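Local coordinates for protein homoserine kinase (Listeria monocytogenes, PDB 3HUL) that probably catalyses the ATP-dependent phosphorylation of L-homoserine to O-phospho-L-homoserine, the fourth of five steps from aspartate to threonine, at residues A[201-213]-A[231-243]. Residues are numbered along the deposited sequence; the frame is centred on the assembly and turned at random.
Sequences NDMTLAGEMMERD and RDVAKNQGAYAAC
E211 OE2 is gripped from two directions. The backbone N of A242 gives it a nearly straight hydrogen bond of 2.9 Å, arriving on the anti side of the carboxylate, while R231 NE makes a salt bridge to the same oxygen at 2.7 Å whose hydrogen bond is weak, the N-H...O angle being only 119°. The same N-H points better at A242 O, which the guanidinium holds side-on, with NE and NH2 (2.9 Å) both donating to this one oxygen. The carboxylate and guanidinium planes stand 60° apart, with E211 CB over one guanidinium face. The other oxygen, OE1, has a long salt bridge to K235 NZ. Glutamate suits this place: its chain, extended beyond CG, carries the charge from the E211 backbone across to strand 241-244, where two cations probably favour the ionised form.

Helix 203-210 packs on that strand, one of the two edge strands, within this chain, of a four-stranded antiparallel sheet in the GHMP kinase C-terminal region, their segment axes 7.7 Å apart. Y240 and A241 both face F254 in a classic beta bulge. G207 suits its place because a CB there would run into Y240 O; its CA instead makes a CA-H...O contact with that oxygen, and A241 CB lies 3.4 Å from G207 O. A water donates to both T204 O and Y240 O.

Towards the helix start, M203 CB sits over the centre of the Y240 ring, a CH-pi contact 3.3 Å from the centroid. With CG anti to the carbonyl carbon (chi1 -71°) and the chain bent twice more, the flexible methionine brings SD above the same face, at a distance, a Met-aromatic contact. M210 CG meets C243 SG at 3.7 Å, and F254 also touches M210.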
ATOM      1  N   ASN A 201      -6.909  -0.434   6.006  1.00 23.17           N
ATOM      2  CA  ASN A 201      -7.083  -1.148   7.297  1.00 23.27           C
ATOM      3  C   ASN A 201      -8.464  -0.854   7.935  1.00 22.94           C
ATOM      4  O   ASN A 201      -8.611  -0.959   9.157  1.00 22.46           O
ATOM      5  CB  ASN A 201      -5.960  -0.794   8.274  1.00 22.82           C
ATOM      6  CG  ASN A 201      -5.671  -1.910   9.320  1.00 26.20           C
ATOM      7  OD1 ASN A 201      -5.408  -1.635  10.510  1.00 26.31           O
ATOM      8  ND2 ASN A 201      -5.699  -3.139   8.881  1.00 27.06           N
ATOM      9  N   ASP A 202      -9.453  -0.469   7.127  1.00 21.85           N
ATOM     10  CA  ASP A 202     -10.814  -0.154   7.651  1.00 22.50           C
ATOM     11  C   ASP A 202     -11.694  -1.394   7.565  1.00 21.58           C
ATOM     12  O   ASP A 202     -12.538  -1.508   6.675  1.00 20.70           O
ATOM     13  CB  ASP A 202     -11.462   1.006   6.883  1.00 22.55           C
ATOM     14  CG  ASP A 202     -12.757   1.527   7.558  1.00 25.91           C
ATOM     15  OD1 ASP A 202     -13.360   0.849   8.430  1.00 26.22           O
ATOM     16  OD2 ASP A 202     -13.178   2.642   7.209  1.00 29.73           O
ATOM     17  N   MET A 203     -11.441  -2.340   8.463  1.00 22.53           N
ATOM     18  CA  MET A 203     -12.075  -3.672   8.425  1.00 23.34           C
ATOM     19  C   MET A 203     -13.555  -3.615   8.852  1.00 24.11           C
ATOM     20  O   MET A 203     -14.382  -4.459   8.468  1.00 24.75           O
ATOM     21  CB  MET A 203     -11.275  -4.663   9.275  1.00 23.42           C
ATOM     22  CG  MET A 203      -9.904  -5.042   8.655  1.00 24.34           C
ATOM     23  SD  MET A 203     -10.044  -5.826   7.014  1.00 23.89           S
ATOM     24  CE  MET A 203     -11.009  -7.272   7.270  1.00 25.71           C
ATOM     25  N   THR A 204     -13.886  -2.599   9.627  1.00 24.36           N
ATOM     26  CA  THR A 204     -15.281  -2.287   9.913  1.00 26.06           C
ATOM     27  C   THR A 204     -16.058  -1.981   8.641  1.00 24.29           C
ATOM     28  O   THR A 204     -17.090  -2.598   8.376  1.00 23.99           O
ATOM     29  CB  THR A 204     -15.348  -1.132  10.899  1.00 25.97           C
ATOM     30  OG1 THR A 204     -15.105  -1.682  12.193  1.00 33.01           O
ATOM     31  CG2 THR A 204     -16.694  -0.462  10.914  1.00 30.76           C
ATOM     32  N   LEU A 205     -15.575  -1.033   7.852  1.00 23.28           N
ATOM     33  CA  LEU A 205     -16.250  -0.756   6.578  1.00 22.92           C
ATOM     34  C   LEU A 205     -16.183  -1.989   5.670  1.00 21.88           C
ATOM     35  O   LEU A 205     -17.191  -2.382   5.117  1.00 22.25           O
ATOM     36  CB  LEU A 205     -15.665   0.486   5.889  1.00 22.22           C
ATOM     37  CG  LEU A 205     -16.064   0.839   4.435  1.00 23.88           C
ATOM     38  CD1 LEU A 205     -17.608   0.996   4.264  1.00 22.04           C
ATOM     39  CD2 LEU A 205     -15.336   2.139   4.047  1.00 18.10           C
ATOM     40  N   ALA A 206     -15.012  -2.614   5.550  1.00 21.33           N
ATOM     41  CA  ALA A 206     -14.886  -3.811   4.716  1.00 22.19           C
ATOM     42  C   ALA A 206     -15.914  -4.871   5.103  1.00 22.76           C
ATOM     43  O   ALA A 206     -16.513  -5.521   4.236  1.00 22.00           O
ATOM     44  CB  ALA A 206     -13.512  -4.403   4.841  1.00 21.38           C
ATOM     45  N   GLY A 207     -16.076  -5.071   6.413  1.00 23.38           N
ATOM     46  CA  GLY A 207     -16.929  -6.148   6.918  1.00 24.96           C
ATOM     47  C   GLY A 207     -18.370  -5.895   6.559  1.00 25.06           C
ATOM     48  O   GLY A 207     -19.109  -6.819   6.229  1.00 25.52           O
ATOM     49  N   GLU A 208     -18.747  -4.626   6.626  1.00 26.27           N
ATOM     50  CA  GLU A 208     -20.043  -4.137   6.180  1.00 28.38           C
ATOM     51  C   GLU A 208     -20.319  -4.425   4.692  1.00 28.61           C
ATOM     52  O   GLU A 208     -21.436  -4.833   4.321  1.00 29.10           O
ATOM     53  CB  GLU A 208     -20.097  -2.639   6.455  1.00 29.53           C
ATOM     54  CG  GLU A 208     -21.471  -1.987   6.333  1.00 35.77           C
ATOM     55  CD  GLU A 208     -21.529  -0.638   7.062  1.00 43.55           C
ATOM     56  OE1 GLU A 208     -20.478  -0.192   7.611  1.00 46.16           O
ATOM     57  OE2 GLU A 208     -22.629  -0.024   7.087  1.00 46.74           O
ATOM     58  N   MET A 209     -19.323  -4.203   3.834  1.00 27.49           N
ATOM     59  CA  MET A 209     -19.481  -4.513   2.404  1.00 27.65           C
ATOM     60  C   MET A 209     -19.516  -6.036   2.204  1.00 28.17           C
ATOM     61  O   MET A 209     -20.289  -6.556   1.431  1.00 27.44           O
ATOM     62  CB  MET A 209     -18.347  -3.875   1.560  1.00 26.81           C
ATOM     63  CG  MET A 209     -18.259  -2.310   1.636  1.00 24.76           C
ATOM     64  SD  MET A 209     -19.706  -1.402   1.000  1.00 17.90           S
ATOM     65  CE  MET A 209     -20.653  -1.122   2.473  1.00 23.29           C
ATOM     66  N   MET A 210     -18.659  -6.734   2.927  1.00 30.07           N
ATOM     67  CA  MET A 210     -18.512  -8.156   2.795  1.00 32.75           C
ATOM     68  C   MET A 210     -19.838  -8.909   3.084  1.00 34.31           C
ATOM     69  O   MET A 210     -20.074  -9.966   2.506  1.00 34.53           O
ATOM     70  CB  MET A 210     -17.389  -8.610   3.721  1.00 32.73           C
ATOM     71  CG  MET A 210     -16.909 -10.022   3.537  1.00 35.04           C
ATOM     72  SD  MET A 210     -15.695 -10.498   4.822  1.00 37.82           S
ATOM     73  CE  MET A 210     -14.696  -9.050   4.930  1.00 27.73           C
ATOM     74  N   GLU A 211     -20.695  -8.351   3.941  1.00 35.86           N
ATOM     75  CA  GLU A 211     -21.975  -8.991   4.321  1.00 38.39           C
ATOM     76  C   GLU A 211     -23.105  -8.858   3.292  1.00 40.65           C
ATOM     77  O   GLU A 211     -24.097  -9.567   3.385  1.00 41.23           O
ATOM     78  CB  GLU A 211     -22.461  -8.502   5.694  1.00 37.45           C
ATOM     79  CG  GLU A 211     -21.612  -9.037   6.837  1.00 36.58           C
ATOM     80  CD  GLU A 211     -22.184  -8.788   8.218  1.00 35.60           C
ATOM     81  OE1 GLU A 211     -22.844  -7.748   8.462  1.00 36.40           O
ATOM     82  OE2 GLU A 211     -21.948  -9.646   9.081  1.00 35.14           O
ATOM     83  N   ARG A 212     -22.964  -7.962   2.315  1.00 43.09           N
ATOM     84  CA  ARG A 212     -23.963  -7.850   1.245  1.00 45.72           C
ATOM     85  C   ARG A 212     -23.744  -8.900   0.130  1.00 47.23           C
ATOM     86  O   ARG A 212     -22.608  -9.161  -0.287  1.00 48.00           O
ATOM     87  CB  ARG A 212     -23.989  -6.421   0.713  1.00 46.00           C
ATOM     88  CG  ARG A 212     -23.941  -5.393   1.829  1.00 47.65           C
ATOM     89  CD  ARG A 212     -24.938  -4.279   1.658  1.00 51.83           C
ATOM     90  NE  ARG A 212     -24.819  -3.301   2.747  1.00 55.24           N
ATOM     91  CZ  ARG A 212     -25.701  -2.336   3.006  1.00 56.62           C
ATOM     92  NH1 ARG A 212     -26.796  -2.191   2.260  1.00 57.91           N
ATOM     93  NH2 ARG A 212     -25.487  -1.508   4.020  1.00 56.87           N
ATOM     94  N   ASP A 213     -24.815  -9.540  -0.329  1.00 49.17           N
ATOM     95  CA  ASP A 213     -24.656 -10.645  -1.300  1.00 50.79           C
ATOM     96  C   ASP A 213     -24.597 -10.160  -2.758  1.00 50.95           C
ATOM     97  O   ASP A 213     -23.524 -10.188  -3.381  1.00 51.05           O
ATOM     98  CB  ASP A 213     -25.717 -11.752  -1.090  1.00 51.37           C
ATOM     99  CG  ASP A 213     -27.161 -11.239  -1.186  1.00 53.80           C
ATOM    100  OD1 ASP A 213     -27.384 -10.089  -1.656  1.00 55.90           O
ATOM    101  OD2 ASP A 213     -28.079 -12.011  -0.800  1.00 54.72           O
ATOM    102  N   ARG A 231     -24.136 -12.921  13.687  1.00 33.65           N
ATOM    103  CA  ARG A 231     -23.822 -11.498  13.487  1.00 34.21           C
ATOM    104  C   ARG A 231     -24.023 -10.636  14.721  1.00 34.36           C
ATOM    105  O   ARG A 231     -23.106  -9.929  15.151  1.00 34.08           O
ATOM    106  CB  ARG A 231     -24.659 -10.901  12.351  1.00 34.01           C
ATOM    107  CG  ARG A 231     -23.967 -10.920  11.049  1.00 33.61           C
ATOM    108  CD  ARG A 231     -24.838 -10.521   9.860  1.00 33.39           C
ATOM    109  NE  ARG A 231     -24.205 -11.069   8.663  1.00 33.81           N
ATOM    110  CZ  ARG A 231     -24.810 -11.367   7.518  1.00 34.57           C
ATOM    111  NH1 ARG A 231     -26.111 -11.192   7.374  1.00 35.94           N
ATOM    112  NH2 ARG A 231     -24.100 -11.864   6.515  1.00 35.91           N
ATOM    113  N   ASP A 232     -25.234 -10.691  15.282  1.00 34.87           N
ATOM    114  CA  ASP A 232     -25.588  -9.895  16.465  1.00 34.69           C
ATOM    115  C   ASP A 232     -24.572 -10.075  17.566  1.00 33.34           C
ATOM    116  O   ASP A 232     -24.039  -9.104  18.088  1.00 33.53           O
ATOM    117  CB  ASP A 232     -26.967 -10.290  17.010  1.00 36.29           C
ATOM    118  CG  ASP A 232     -28.103  -9.762  16.165  1.00 39.70           C
ATOM    119  OD1 ASP A 232     -27.868  -8.878  15.315  1.00 44.41           O
ATOM    120  OD2 ASP A 232     -29.241 -10.243  16.352  1.00 45.08           O
ATOM    121  N   VAL A 233     -24.288 -11.332  17.879  1.00 31.31           N
ATOM    122  CA  VAL A 233     -23.352 -11.697  18.935  1.00 29.63           C
ATOM    123  C   VAL A 233     -21.899 -11.297  18.654  1.00 28.58           C
ATOM    124  O   VAL A 233     -21.236 -10.708  19.509  1.00 27.45           O
ATOM    125  CB  VAL A 233     -23.427 -13.214  19.190  1.00 29.02           C
ATOM    126  CG1 VAL A 233     -22.273 -13.678  20.088  1.00 27.34           C
ATOM    127  CG2 VAL A 233     -24.827 -13.574  19.744  1.00 30.50           C
ATOM    128  N   ALA A 234     -21.415 -11.664  17.469  1.00 27.56           N
ATOM    129  CA  ALA A 234     -20.049 -11.388  17.069  1.00 27.14           C
ATOM    130  C   ALA A 234     -19.788  -9.903  16.940  1.00 26.73           C
ATOM    131  O   ALA A 234     -18.865  -9.404  17.527  1.00 27.19           O
ATOM    132  CB  ALA A 234     -19.722 -12.106  15.771  1.00 27.21           C
ATOM    133  N   LYS A 235     -20.612  -9.200  16.180  1.00 27.44           N
ATOM    134  CA  LYS A 235     -20.392  -7.786  15.891  1.00 27.90           C
ATOM    135  C   LYS A 235     -20.649  -6.921  17.110  1.00 28.02           C
ATOM    136  O   LYS A 235     -20.031  -5.869  17.271  1.00 26.14           O
ATOM    137  CB  LYS A 235     -21.267  -7.347  14.722  1.00 28.04           C
ATOM    138  CG  LYS A 235     -20.753  -7.959  13.407  1.00 30.69           C
ATOM    139  CD  LYS A 235     -21.853  -8.285  12.428  1.00 34.65           C
ATOM    140  CE  LYS A 235     -22.386  -7.046  11.762  1.00 37.16           C
ATOM    141  NZ  LYS A 235     -21.255  -6.218  11.354  1.00 37.09           N
ATOM    142  N   ASN A 236     -21.533  -7.374  17.997  1.00 27.99           N
ATOM    143  CA  ASN A 236     -21.708  -6.598  19.221  1.00 29.63           C
ATOM    144  C   ASN A 236     -20.514  -6.652  20.174  1.00 29.08           C
ATOM    145  O   ASN A 236     -20.484  -5.876  21.117  1.00 29.34           O
ATOM    146  CB  ASN A 236     -23.003  -6.917  19.938  1.00 29.79           C
ATOM    147  CG  ASN A 236     -22.995  -8.245  20.540  1.00 31.67           C
ATOM    148  OD1 ASN A 236     -22.038  -8.657  21.150  1.00 35.20           O
ATOM    149  ND2 ASN A 236     -24.085  -8.957  20.369  1.00 40.32           N
ATOM    150  N   GLN A 237     -19.565  -7.564  19.926  1.00 28.75           N
ATOM    151  CA  GLN A 237     -18.287  -7.590  20.652  1.00 29.20           C
ATOM    152  C   GLN A 237     -17.104  -7.007  19.840  1.00 28.99           C
ATOM    153  O   GLN A 237     -15.990  -6.889  20.351  1.00 28.51           O
ATOM    154  CB  GLN A 237     -17.941  -9.004  21.119  1.00 29.54           C
ATOM    155  CG  GLN A 237     -19.035  -9.690  21.951  1.00 31.11           C
ATOM    156  CD  GLN A 237     -18.689 -11.135  22.277  1.00 31.20           C
ATOM    157  OE1 GLN A 237     -17.571 -11.444  22.679  1.00 34.03           O
ATOM    158  NE2 GLN A 237     -19.652 -12.018  22.114  1.00 30.82           N
ATOM    159  N   GLY A 238     -17.354  -6.630  18.587  1.00 28.28           N
ATOM    160  CA  GLY A 238     -16.349  -5.933  17.789  1.00 27.70           C
ATOM    161  C   GLY A 238     -15.869  -6.717  16.579  1.00 27.53           C
ATOM    162  O   GLY A 238     -14.853  -6.371  15.973  1.00 28.30           O
ATOM    163  N   ALA A 239     -16.567  -7.799  16.238  1.00 26.55           N
ATOM    164  CA  ALA A 239     -16.233  -8.544  15.026  1.00 25.18           C
ATOM    165  C   ALA A 239     -16.608  -7.665  13.818  1.00 24.47           C
ATOM    166  O   ALA A 239     -17.474  -6.793  13.919  1.00 23.43           O
ATOM    167  CB  ALA A 239     -16.949  -9.889  14.987  1.00 23.81           C
ATOM    168  N   TYR A 240     -15.944  -7.897  12.690  1.00 24.59           N
ATOM    169  CA  TYR A 240     -16.227  -7.137  11.466  1.00 23.69           C
ATOM    170  C   TYR A 240     -17.458  -7.594  10.716  1.00 23.80           C
ATOM    171  O   TYR A 240     -18.186  -6.786  10.149  1.00 24.20           O
ATOM    172  CB  TYR A 240     -15.030  -7.220  10.526  1.00 24.01           C
ATOM    173  CG  TYR A 240     -13.717  -6.870  11.179  1.00 22.65           C
ATOM    174  CD1 TYR A 240     -13.555  -5.653  11.848  1.00 22.97           C
ATOM    175  CD2 TYR A 240     -12.618  -7.735  11.083  1.00 22.09           C
ATOM    176  CE1 TYR A 240     -12.334  -5.318  12.461  1.00 24.25           C
ATOM    177  CE2 TYR A 240     -11.366  -7.399  11.685  1.00 20.60           C
ATOM    178  CZ  TYR A 240     -11.245  -6.203  12.360  1.00 23.38           C
ATOM    179  OH  TYR A 240     -10.039  -5.859  12.933  1.00 25.84           O
ATOM    180  N   ALA A 241     -17.690  -8.898  10.705  1.00 23.81           N
ATOM    181  CA  ALA A 241     -18.631  -9.490   9.766  1.00 24.50           C
ATOM    182  C   ALA A 241     -18.757 -10.993  10.024  1.00 24.24           C
ATOM    183  O   ALA A 241     -17.851 -11.605  10.572  1.00 23.04           O
ATOM    184  CB  ALA A 241     -18.124  -9.262   8.329  1.00 24.20           C
ATOM    185  N   ALA A 242     -19.878 -11.559   9.602  1.00 24.89           N
ATOM    186  CA  ALA A 242     -20.077 -13.001   9.560  1.00 26.53           C
ATOM    187  C   ALA A 242     -20.672 -13.292   8.176  1.00 27.51           C
ATOM    188  O   ALA A 242     -21.652 -12.653   7.773  1.00 28.08           O
ATOM    189  CB  ALA A 242     -21.027 -13.479  10.699  1.00 26.35           C
ATOM    190  N   CYS A 243     -20.058 -14.228   7.456  1.00 28.35           N
ATOM    191  CA  CYS A 243     -20.455 -14.550   6.093  1.00 30.74           C
ATOM    192  C   CYS A 243     -20.394 -16.032   5.863  1.00 30.40           C
ATOM    193  O   CYS A 243     -19.570 -16.740   6.471  1.00 30.68           O
ATOM    194  CB  CYS A 243     -19.467 -13.921   5.105  1.00 31.03           C
ATOM    195  SG  CYS A 243     -19.229 -12.196   5.396  1.00 38.32           S
TER
HETATM  196  O   HOH W   1     -18.375  -4.001  10.262  1.00 24.37           O